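Local coordinates for protein putative transcriptional regulator, LysR family (Vibrio parahaemolyticus, PDB 3OXN) that probably binds DNA as a transcription factor of the LysR family, this chain being the effector-binding (LysR substrate-binding) domain without the helix-turn-helix part, at residues G89-L94 / F192-I197; Q106-D111 / P184-F189; D112-P117 / D137-K142. All coordinates share one frame; numbering follows the deposited sequence.

In the fold
The three contacts are nested along the chain: 112-117 with 137-142 lies inside the loop closed by contact 2, which lies inside the one closed by contact 1. Contact 1 is near the centre of the chain, where the polypeptide crosses between the two mixed sheets of the domain. Contacts 2 and 3 are on the second sheet's lobe, their centres about 21 and 25 Å from that of contact 1 and about 11 Å from each other. They share helix 110-114, and Tyr113 packs against Met108 and Pro186. Val93 touches Leu185 and Phe189, linking contact 1 to contact 2. The series thus runs from the interlobe crossing to the far surface of one lobe.

Contact 1: residues G89-L94 / F192-I197; sequences GRVGVL and FDYSMI
Gly89 and Tyr194 form an antiparallel hydrogen-bonded pair in which Tyr194 N donates to Gly89 O over 2.9 Å. A second backbone approach is a CA-H...O contact from Arg90 CA to Phe192 O at 3.4 Å.

The apolar part is built around Val91, whose two methyls both lie against the Phe192 ring. Val91 CG1 reaches Phe192 CZ at 3.5 Å, and CG2 is equally near Phe192 CE1; CG2 also meets the Tyr194 ring obliquely, 3.4 Å from CD1. The carbonyl of the same valine lies over one face of the Phe192 ring, with Val91 O 3.6 Å above the plane near its centre. Phe192 presents that face because CG sits between the backbone N and the carbonyl carbon (chi1 52°), swinging the ring back across Val91 although its CB starts away from it. Val93 adds CG2 at the ring edge, 4.3 Å from Phe192 CE2.

In the two-lobed fold that LysR effector domains share with type 2 periplasmic binding proteins, paired strands cross from one lobe to the other. Here 83-89 passes into 93-98, and the return path runs into 194-199, so the Val91-Phe192 packing lies at this crossing. Val127 and Leu130 of helix 125-134 also touch Phe192, while Tyr194 OH hydrogen-bonds Thr26 OG1 of the first lobe.

Charge contributes at the exposed side. Arg90 NE and Asp193 OD1 form a long salt bridge of 3.8 Å; the carboxylate oxygen meets the guanidinium edge, but the planes of the two groups are turned 62° apart.

Contact 2: residues Q106-D111 / P184-F189; sequences QEMSLD and PLPFQF
Pro186 sets its ring against the turn that leads into helix 110-114, between Met108 and Leu110. Met108 reaches it with CG anti to its backbone N (chi1 150°), placing this carbon 3.8 Å from Pro186 CG. The selenium of this selenomethionine also stays close to the proline ring, with SE 4.1 Å from CG of Pro186. On the helix side, Leu110 CB approaches Pro186 CB at 4.1 Å, and Leu110 CD1 continues to Phe187, meeting CD2 obliquely at 4.3 Å.

Polar groups serve the helix start instead. Ser109 occupies the N-cap position, and its backbone N makes a weak hydrogen bond to Asp112 OD1. Tyr113, one turn on from Ser109, also touches Pro186, while Ile131 and Ala134 of helix 125-134 receive the Phe187 ring. The loop that follows strand 180-183 is thereby fitted between two helices of the same lobe.

With neither a hydrogen bond nor a salt bridge between the two segments, the join depends on the fit of proline, leucine, selenomethionine and phenylalanine carbons, and is consistent with hydrophobic burial at the margin of the lobe.

Contact 3: residues D112-P117 / D137-K142; sequences DYLSHP and DKPQRK
Lys142 places CG between its backbone N and carbonyl carbon (chi1 40°); the chain beyond CG is extended and lies alongside Pro117, pointing the same way. Arg141 has the same kind of first torsion (chi1 74°), which, with CD anti to CA about the next bond, brings CD to the Tyr113 ring.

Along the lysine, the aliphatic part does the touching: Lys142 CE lies 3.7 Å from Pro117 CD, and further back Lys142 CG is 3.6 Å from Pro117 CA. The chain ends with its ammonium near the backbone, NZ standing 3.5 Å from Ser115 O. The two backbones also approach through a CA-H...O contact from Pro117 CA to Lys142 O of 3.6 Å.

This contact lies at the edge of the second sheet of the domain, beside strands 117-120 and 142-146. The two strands run parallel, and helix 125-134 connects them in a beta-alpha-beta crossover, so the contact joins the end of helix 110-114 to the loop that closes this unit. Lys142 also forms a backbone hydrogen bond with His118.

Arg141 CD approaches Tyr113 CE1 obliquely at 4.0 Å, and the guanidinium and ring planes are 21° apart. Their polar ends have other partners: Tyr113 OH hydrogen-bonds Thr165 OG1, and Arg141 NH2 forms a salt bridge with Glu132 OE2.

Leu114 extends the contact toward the start of the loop by a single methyl. Its CD2 meets Lys138 CB at 3.7 Å and Pro139 CD at 3.9 Å, the leucine and proline side chains crossing at about a right angle; beyond CB the lysine turns away from the leucine.

Contact 1: residues G89-L94 / F192-I197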
loop_
_atom_site.group_PDB
_atom_site.type_symbol
_atom_site.label_atom_id
_atom_site.label_comp_id
_atom_site.label_asym_id
_atom_site.label_seq_id
_atom_site.Cartn_x
_atom_site.Cartn_y
_atom_site.Cartn_z
ATOM N N GLY A 89 -1.555 -12.431 -16.535
ATOM C CA GLY A 89 -0.151 -12.574 -16.856
ATOM C C GLY A 89 0.709 -13.156 -15.750
ATOM O O GLY A 89 0.234 -13.527 -14.699
ATOM N N ARG A 90 2.010 -13.188 -15.978
ATOM C CA ARG A 90 2.883 -14.070 -15.223
ATOM C C ARG A 90 3.873 -13.325 -14.353
ATOM O O ARG A 90 5.011 -13.119 -14.755
ATOM C CB ARG A 90 3.647 -14.969 -16.205
ATOM C CG ARG A 90 3.791 -16.401 -15.749
ATOM C CD ARG A 90 3.297 -17.356 -16.816
ATOM N NE ARG A 90 3.151 -18.707 -16.287
ATOM C CZ ARG A 90 4.153 -19.579 -16.203
ATOM N NH1 ARG A 90 5.371 -19.233 -16.628
ATOM N NH2 ARG A 90 3.938 -20.793 -15.699
ATOM N N VAL A 91 3.462 -12.954 -13.149
ATOM C CA VAL A 91 4.378 -12.300 -12.218
ATOM C C VAL A 91 5.534 -13.200 -11.795
ATOM O O VAL A 91 5.330 -14.354 -11.410
ATOM C CB VAL A 91 3.668 -11.865 -10.941
ATOM C CG1 VAL A 91 4.470 -10.771 -10.253
ATOM C CG2 VAL A 91 2.266 -11.392 -11.258
ATOM N N GLY A 92 6.746 -12.661 -11.868
ATOM C CA GLY A 92 7.919 -13.344 -11.352
ATOM C C GLY A 92 8.529 -12.537 -10.222
ATOM O O GLY A 92 8.173 -11.371 -10.036
ATOM N N VAL A 93 9.448 -13.148 -9.473
ATOM C CA VAL A 93 10.057 -12.484 -8.311
ATOM C C VAL A 93 11.526 -12.080 -8.519
ATOM O O VAL A 93 12.294 -12.804 -9.146
ATOM C CB VAL A 93 9.869 -13.314 -7.011
ATOM C CG1 VAL A 93 11.043 -13.140 -6.079
ATOM C CG2 VAL A 93 8.600 -12.892 -6.325
ATOM N N LEU A 94 11.909 -10.917 -7.999
ATOM C CA LEU A 94 13.232 -10.369 -8.250
ATOM C C LEU A 94 13.768 -9.727 -6.962
ATOM O O LEU A 94 13.000 -9.425 -6.061
ATOM C CB LEU A 94 13.126 -9.333 -9.369
ATOM C CG LEU A 94 14.034 -9.462 -10.597
ATOM C CD1 LEU A 94 14.072 -10.891 -11.134
ATOM C CD2 LEU A 94 13.593 -8.491 -11.683
ATOM N N PHE A 192 4.436 -17.263 -10.999
ATOM C CA PHE A 192 3.030 -17.495 -10.711
ATOM C C PHE A 192 2.258 -16.601 -11.639
ATOM O O PHE A 192 2.859 -15.781 -12.328
ATOM C CB PHE A 192 2.692 -17.172 -9.248
ATOM C CG PHE A 192 3.133 -15.796 -8.772
ATOM C CD1 PHE A 192 2.293 -14.697 -8.889
ATOM C CD2 PHE A 192 4.348 -15.618 -8.137
ATOM C CE1 PHE A 192 2.681 -13.426 -8.409
ATOM C CE2 PHE A 192 4.740 -14.350 -7.659
ATOM C CZ PHE A 192 3.904 -13.257 -7.798
ATOM N N ASP A 193 0.940 -16.737 -11.683
ATOM C CA ASP A 193 0.202 -15.767 -12.476
ATOM C C ASP A 193 -0.880 -15.007 -11.739
ATOM O O ASP A 193 -1.549 -15.541 -10.842
ATOM C CB ASP A 193 -0.285 -16.316 -13.831
ATOM C CG ASP A 193 -0.600 -17.798 -13.796
ATOM O OD1 ASP A 193 -0.320 -18.478 -14.820
ATOM O OD2 ASP A 193 -1.120 -18.271 -12.752
ATOM N N TYR A 194 -0.995 -13.729 -12.108
ATOM C CA TYR A 194 -2.017 -12.831 -11.590
ATOM C C TYR A 194 -3.252 -12.955 -12.460
ATOM O O TYR A 194 -3.189 -13.487 -13.564
ATOM C CB TYR A 194 -1.527 -11.386 -11.617
ATOM C CG TYR A 194 -1.296 -10.770 -10.267
ATOM C CD1 TYR A 194 -0.507 -11.405 -9.321
ATOM C CD2 TYR A 194 -1.855 -9.534 -9.940
ATOM C CE1 TYR A 194 -0.282 -10.832 -8.075
ATOM C CE2 TYR A 194 -1.635 -8.940 -8.700
ATOM C CZ TYR A 194 -0.843 -9.595 -7.766
ATOM O OH TYR A 194 -0.607 -9.025 -6.527
ATOM N N SER A 195 -4.368 -12.446 -11.945
ATOM C CA SER A 195 -5.672 -12.569 -12.596
ATOM C C SER A 195 -6.682 -11.498 -12.180
ATOM O O SER A 195 -6.464 -10.745 -11.246
ATOM C CB SER A 195 -6.266 -13.970 -12.367
ATOM O OG SER A 195 -5.617 -14.649 -11.318
HETATM N N MSE A 196 -7.773 -11.415 -12.934
HETATM C CA MSE A 196 -8.919 -10.623 -12.542
HETATM C C MSE A 196 -9.908 -11.592 -11.957
HETATM O O MSE A 196 -9.991 -12.732 -12.406
HETATM C CB MSE A 196 -9.545 -9.963 -13.747
HETATM C CG MSE A 196 -8.749 -8.830 -14.332
HETATM SE SE MSE A 196 -9.696 -8.129 -15.913
HETATM C CE MSE A 196 -9.817 -9.768 -16.970
ATOM N N ILE A 197 -10.649 -11.150 -10.952
ATOM C CA ILE A 197 -11.696 -11.980 -10.390
ATOM C C ILE A 197 -12.951 -11.153 -10.246
ATOM O O ILE A 197 -12.887 -10.005 -9.824
ATOM C CB ILE A 197 -11.294 -12.554 -9.017
ATOM C CG1 ILE A 197 -9.804 -12.930 -8.995
ATOM C CG2 ILE A 197 -12.184 -13.744 -8.646
ATOM C CD1 ILE A 197 -9.481 -14.226 -9.674
#

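Contact 2: residues Q106-D111 / P184-F189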
loop_
_atom_site.group_PDB
_atom_site.type_symbol
_atom_site.label_atom_id
_atom_site.label_comp_id
_atom_site.label_asym_id
_atom_site.label_seq_id
_atom_site.Cartn_x
_atom_site.Cartn_y
_atom_site.Cartn_z
ATOM N N GLN A 106 28.431 -7.822 -7.754
ATOM C CA GLN A 106 28.809 -9.174 -8.112
ATOM C C GLN A 106 27.534 -9.951 -8.355
ATOM O O GLN A 106 26.447 -9.453 -8.088
ATOM C CB GLN A 106 29.659 -9.821 -7.019
ATOM C CG GLN A 106 28.887 -10.387 -5.840
ATOM C CD GLN A 106 29.816 -10.840 -4.713
ATOM O OE1 GLN A 106 29.717 -11.972 -4.233
ATOM N NE2 GLN A 106 30.731 -9.955 -4.295
ATOM N N GLU A 107 27.643 -11.154 -8.900
ATOM C CA GLU A 107 26.438 -11.947 -9.043
ATOM C C GLU A 107 26.145 -12.535 -7.690
ATOM O O GLU A 107 27.061 -12.916 -6.957
ATOM C CB GLU A 107 26.579 -13.062 -10.083
ATOM C CG GLU A 107 25.234 -13.745 -10.342
ATOM C CD GLU A 107 25.355 -15.119 -10.982
ATOM O OE1 GLU A 107 24.337 -15.589 -11.557
ATOM O OE2 GLU A 107 26.460 -15.721 -10.908
HETATM N N MSE A 108 24.873 -12.591 -7.342
HETATM C CA MSE A 108 24.499 -13.133 -6.046
HETATM C C MSE A 108 24.177 -14.616 -6.156
HETATM O O MSE A 108 23.213 -15.020 -6.816
HETATM C CB MSE A 108 23.320 -12.359 -5.474
HETATM C CG MSE A 108 22.410 -13.166 -4.566
HETATM SE SE MSE A 108 20.830 -12.117 -4.076
HETATM C CE MSE A 108 21.764 -10.533 -3.444
ATOM N N SER A 109 25.010 -15.422 -5.515
ATOM C CA SER A 109 24.809 -16.855 -5.493
ATOM C C SER A 109 23.819 -17.222 -4.411
ATOM O O SER A 109 23.628 -16.479 -3.458
ATOM C CB SER A 109 26.135 -17.561 -5.241
ATOM O OG SER A 109 26.003 -18.533 -4.219
ATOM N N LEU A 110 23.175 -18.366 -4.573
ATOM C CA LEU A 110 22.351 -18.914 -3.515
ATOM C C LEU A 110 23.016 -18.683 -2.164
ATOM O O LEU A 110 22.476 -17.988 -1.315
ATOM C CB LEU A 110 22.116 -20.406 -3.730
ATOM C CG LEU A 110 21.250 -21.064 -2.657
ATOM C CD1 LEU A 110 19.777 -20.703 -2.829
ATOM C CD2 LEU A 110 21.447 -22.576 -2.689
ATOM N N ASP A 111 24.198 -19.244 -1.956
ATOM C CA ASP A 111 24.822 -19.043 -0.667
ATOM C C ASP A 111 24.751 -17.585 -0.254
ATOM O O ASP A 111 24.340 -17.292 0.855
ATOM C CB ASP A 111 26.274 -19.514 -0.614
ATOM C CG ASP A 111 26.946 -19.138 0.710
ATOM O OD1 ASP A 111 26.372 -19.453 1.785
ATOM O OD2 ASP A 111 28.031 -18.509 0.684
ATOM N N PRO A 184 18.749 -11.379 -9.938
ATOM C CA PRO A 184 17.815 -12.510 -10.026
ATOM C C PRO A 184 17.804 -13.367 -8.748
ATOM O O PRO A 184 18.731 -13.304 -7.933
ATOM C CB PRO A 184 18.371 -13.331 -11.184
ATOM C CG PRO A 184 19.133 -12.365 -12.013
ATOM C CD PRO A 184 19.686 -11.333 -11.073
ATOM N N LEU A 185 16.746 -14.151 -8.570
ATOM C CA LEU A 185 16.686 -15.115 -7.487
ATOM C C LEU A 185 17.691 -16.208 -7.777
ATOM O O LEU A 185 17.619 -16.835 -8.832
ATOM C CB LEU A 185 15.301 -15.740 -7.429
ATOM C CG LEU A 185 14.172 -14.898 -6.867
ATOM C CD1 LEU A 185 12.879 -15.664 -7.035
ATOM C CD2 LEU A 185 14.451 -14.560 -5.412
ATOM N N PRO A 186 18.614 -16.467 -6.832
ATOM C CA PRO A 186 19.692 -17.431 -7.027
ATOM C C PRO A 186 19.159 -18.844 -6.986
ATOM O O PRO A 186 19.880 -19.744 -6.559
ATOM C CB PRO A 186 20.590 -17.213 -5.808
ATOM C CG PRO A 186 20.035 -16.055 -5.081
ATOM C CD PRO A 186 18.602 -15.964 -5.458
ATOM N N PHE A 187 17.907 -19.032 -7.389
ATOM C CA PHE A 187 17.347 -20.370 -7.489
ATOM C C PHE A 187 16.268 -20.466 -8.553
ATOM O O PHE A 187 15.846 -19.460 -9.126
ATOM C CB PHE A 187 16.831 -20.877 -6.133
ATOM C CG PHE A 187 15.836 -19.966 -5.471
ATOM C CD1 PHE A 187 14.481 -20.070 -5.753
ATOM C CD2 PHE A 187 16.248 -19.018 -4.547
ATOM C CE1 PHE A 187 13.557 -19.238 -5.119
ATOM C CE2 PHE A 187 15.324 -18.180 -3.906
ATOM C CZ PHE A 187 13.983 -18.291 -4.193
ATOM N N GLN A 188 15.851 -21.693 -8.835
ATOM C CA GLN A 188 14.815 -21.923 -9.817
ATOM C C GLN A 188 13.507 -21.598 -9.150
ATOM O O GLN A 188 13.177 -22.165 -8.107
ATOM C CB GLN A 188 14.808 -23.380 -10.288
ATOM C CG GLN A 188 13.997 -23.603 -11.570
ATOM C CD GLN A 188 13.252 -24.936 -11.582
ATOM O OE1 GLN A 188 13.725 -25.934 -11.026
ATOM N NE2 GLN A 188 12.073 -24.952 -12.212
ATOM N N PHE A 189 12.780 -20.663 -9.744
ATOM C CA PHE A 189 11.481 -20.248 -9.240
ATOM C C PHE A 189 10.626 -19.922 -10.447
ATOM O O PHE A 189 11.014 -19.122 -11.300
ATOM C CB PHE A 189 11.611 -19.022 -8.330
ATOM C CG PHE A 189 10.309 -18.561 -7.742
ATOM C CD1 PHE A 189 9.747 -19.226 -6.663
ATOM C CD2 PHE A 189 9.650 -17.459 -8.266
ATOM C CE1 PHE A 189 8.549 -18.820 -6.132
ATOM C CE2 PHE A 189 8.447 -17.035 -7.736
ATOM C CZ PHE A 189 7.894 -17.723 -6.660
#

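Contact 3: residues D112-P117 / D137-K142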
loop_
_atom_site.group_PDB
_atom_site.type_symbol
_atom_site.label_atom_id
_atom_site.label_comp_id
_atom_site.label_asym_id
_atom_site.label_seq_id
_atom_site.Cartn_x
_atom_site.Cartn_y
_atom_site.Cartn_z
ATOM N N ASP A 112 25.143 -16.666 -1.126
ATOM C CA ASP A 112 25.117 -15.252 -0.755
ATOM C C ASP A 112 23.719 -14.852 -0.310
ATOM O O ASP A 112 23.543 -14.179 0.713
ATOM C CB ASP A 112 25.552 -14.365 -1.920
ATOM C CG ASP A 112 26.861 -14.812 -2.542
ATOM O OD1 ASP A 112 26.887 -15.888 -3.191
ATOM O OD2 ASP A 112 27.857 -14.072 -2.385
ATOM N N TYR A 113 22.725 -15.266 -1.087
ATOM C CA TYR A 113 21.335 -14.990 -0.757
ATOM C C TYR A 113 21.045 -15.434 0.687
ATOM O O TYR A 113 20.572 -14.645 1.516
ATOM C CB TYR A 113 20.427 -15.711 -1.761
ATOM C CG TYR A 113 18.959 -15.368 -1.685
ATOM C CD1 TYR A 113 18.058 -16.235 -1.098
ATOM C CD2 TYR A 113 18.474 -14.183 -2.225
ATOM C CE1 TYR A 113 16.721 -15.930 -1.035
ATOM C CE2 TYR A 113 17.145 -13.863 -2.169
ATOM C CZ TYR A 113 16.262 -14.739 -1.570
ATOM O OH TYR A 113 14.915 -14.423 -1.492
ATOM N N LEU A 114 21.368 -16.688 0.986
ATOM C CA LEU A 114 21.088 -17.295 2.288
ATOM C C LEU A 114 21.906 -16.757 3.481
ATOM O O LEU A 114 21.643 -17.138 4.622
ATOM C CB LEU A 114 21.235 -18.820 2.200
ATOM C CG LEU A 114 19.974 -19.614 1.844
ATOM C CD1 LEU A 114 19.038 -18.832 0.955
ATOM C CD2 LEU A 114 20.348 -20.933 1.191
ATOM N N SER A 115 22.873 -15.874 3.232
ATOM C CA SER A 115 23.713 -15.342 4.304
ATOM C C SER A 115 23.331 -13.937 4.727
ATOM O O SER A 115 24.009 -13.341 5.551
ATOM C CB SER A 115 25.186 -15.280 3.879
ATOM O OG SER A 115 25.457 -16.123 2.781
ATOM N N HIS A 116 22.282 -13.380 4.141
ATOM C CA HIS A 116 21.974 -11.971 4.371
ATOM C C HIS A 116 20.555 -11.775 4.898
ATOM O O HIS A 116 19.680 -12.620 4.660
ATOM C CB HIS A 116 22.167 -11.168 3.076
ATOM C CG HIS A 116 23.599 -10.927 2.713
ATOM N ND1 HIS A 116 24.265 -9.766 3.047
ATOM C CD2 HIS A 116 24.485 -11.686 2.032
ATOM C CE1 HIS A 116 25.506 -9.825 2.592
ATOM N NE2 HIS A 116 25.666 -10.981 1.973
ATOM N N PRO A 117 20.320 -10.651 5.605
ATOM C CA PRO A 117 18.986 -10.320 6.121
ATOM C C PRO A 117 18.062 -10.074 4.940
ATOM O O PRO A 117 18.474 -9.420 3.985
ATOM C CB PRO A 117 19.201 -8.996 6.859
ATOM C CG PRO A 117 20.662 -8.704 6.787
ATOM C CD PRO A 117 21.256 -9.525 5.726
ATOM N N ASP A 137 14.473 -26.950 0.843
ATOM C CA ASP A 137 15.593 -27.829 1.198
ATOM C C ASP A 137 16.836 -27.052 1.595
ATOM O O ASP A 137 17.924 -27.615 1.667
ATOM C CB ASP A 137 15.962 -28.746 0.022
ATOM C CG ASP A 137 14.900 -29.807 -0.264
ATOM O OD1 ASP A 137 14.299 -30.333 0.709
ATOM O OD2 ASP A 137 14.681 -30.122 -1.464
ATOM N N LYS A 138 16.681 -25.759 1.841
ATOM C CA LYS A 138 17.820 -24.900 2.122
ATOM C C LYS A 138 17.811 -24.417 3.563
ATOM O O LYS A 138 16.767 -24.435 4.230
ATOM C CB LYS A 138 17.821 -23.688 1.190
ATOM C CG LYS A 138 17.509 -23.988 -0.284
ATOM C CD LYS A 138 18.478 -24.989 -0.914
ATOM C CE LYS A 138 17.867 -25.582 -2.191
ATOM N NZ LYS A 138 16.363 -25.761 -2.045
ATOM N N PRO A 139 18.985 -23.995 4.059
ATOM C CA PRO A 139 19.027 -23.348 5.367
ATOM C C PRO A 139 17.934 -22.306 5.466
ATOM O O PRO A 139 17.423 -21.836 4.456
ATOM C CB PRO A 139 20.402 -22.678 5.360
ATOM C CG PRO A 139 21.224 -23.622 4.576
ATOM C CD PRO A 139 20.333 -24.139 3.484
ATOM N N GLN A 140 17.572 -21.951 6.684
ATOM C CA GLN A 140 16.651 -20.853 6.910
ATOM C C GLN A 140 17.370 -19.549 6.532
ATOM O O GLN A 140 18.564 -19.402 6.779
ATOM C CB GLN A 140 16.306 -20.825 8.394
ATOM C CG GLN A 140 14.843 -20.880 8.747
ATOM C CD GLN A 140 14.651 -21.407 10.168
ATOM O OE1 GLN A 140 14.825 -22.606 10.422
ATOM N NE2 GLN A 140 14.321 -20.508 11.107
ATOM N N ARG A 141 16.671 -18.595 5.938
ATOM C CA ARG A 141 17.252 -17.267 5.873
ATOM C C ARG A 141 16.662 -16.428 6.999
ATOM O O ARG A 141 15.664 -16.809 7.595
ATOM C CB ARG A 141 17.035 -16.627 4.497
ATOM C CG ARG A 141 15.642 -16.168 4.236
ATOM C CD ARG A 141 15.410 -16.056 2.749
ATOM N NE ARG A 141 13.990 -15.983 2.424
ATOM C CZ ARG A 141 13.135 -16.983 2.613
ATOM N NH1 ARG A 141 13.549 -18.138 3.132
ATOM N NH2 ARG A 141 11.862 -16.824 2.282
ATOM N N LYS A 142 17.294 -15.306 7.316
ATOM C CA LYS A 142 16.740 -14.384 8.299
ATOM C C LYS A 142 15.842 -13.384 7.585
ATOM O O LYS A 142 16.295 -12.585 6.772
ATOM C CB LYS A 142 17.853 -13.678 9.089
ATOM C CG LYS A 142 19.073 -13.273 8.216
ATOM C CD LYS A 142 20.348 -12.884 9.022
ATOM C CE LYS A 142 21.471 -12.397 8.070
ATOM N NZ LYS A 142 22.831 -12.238 8.695
#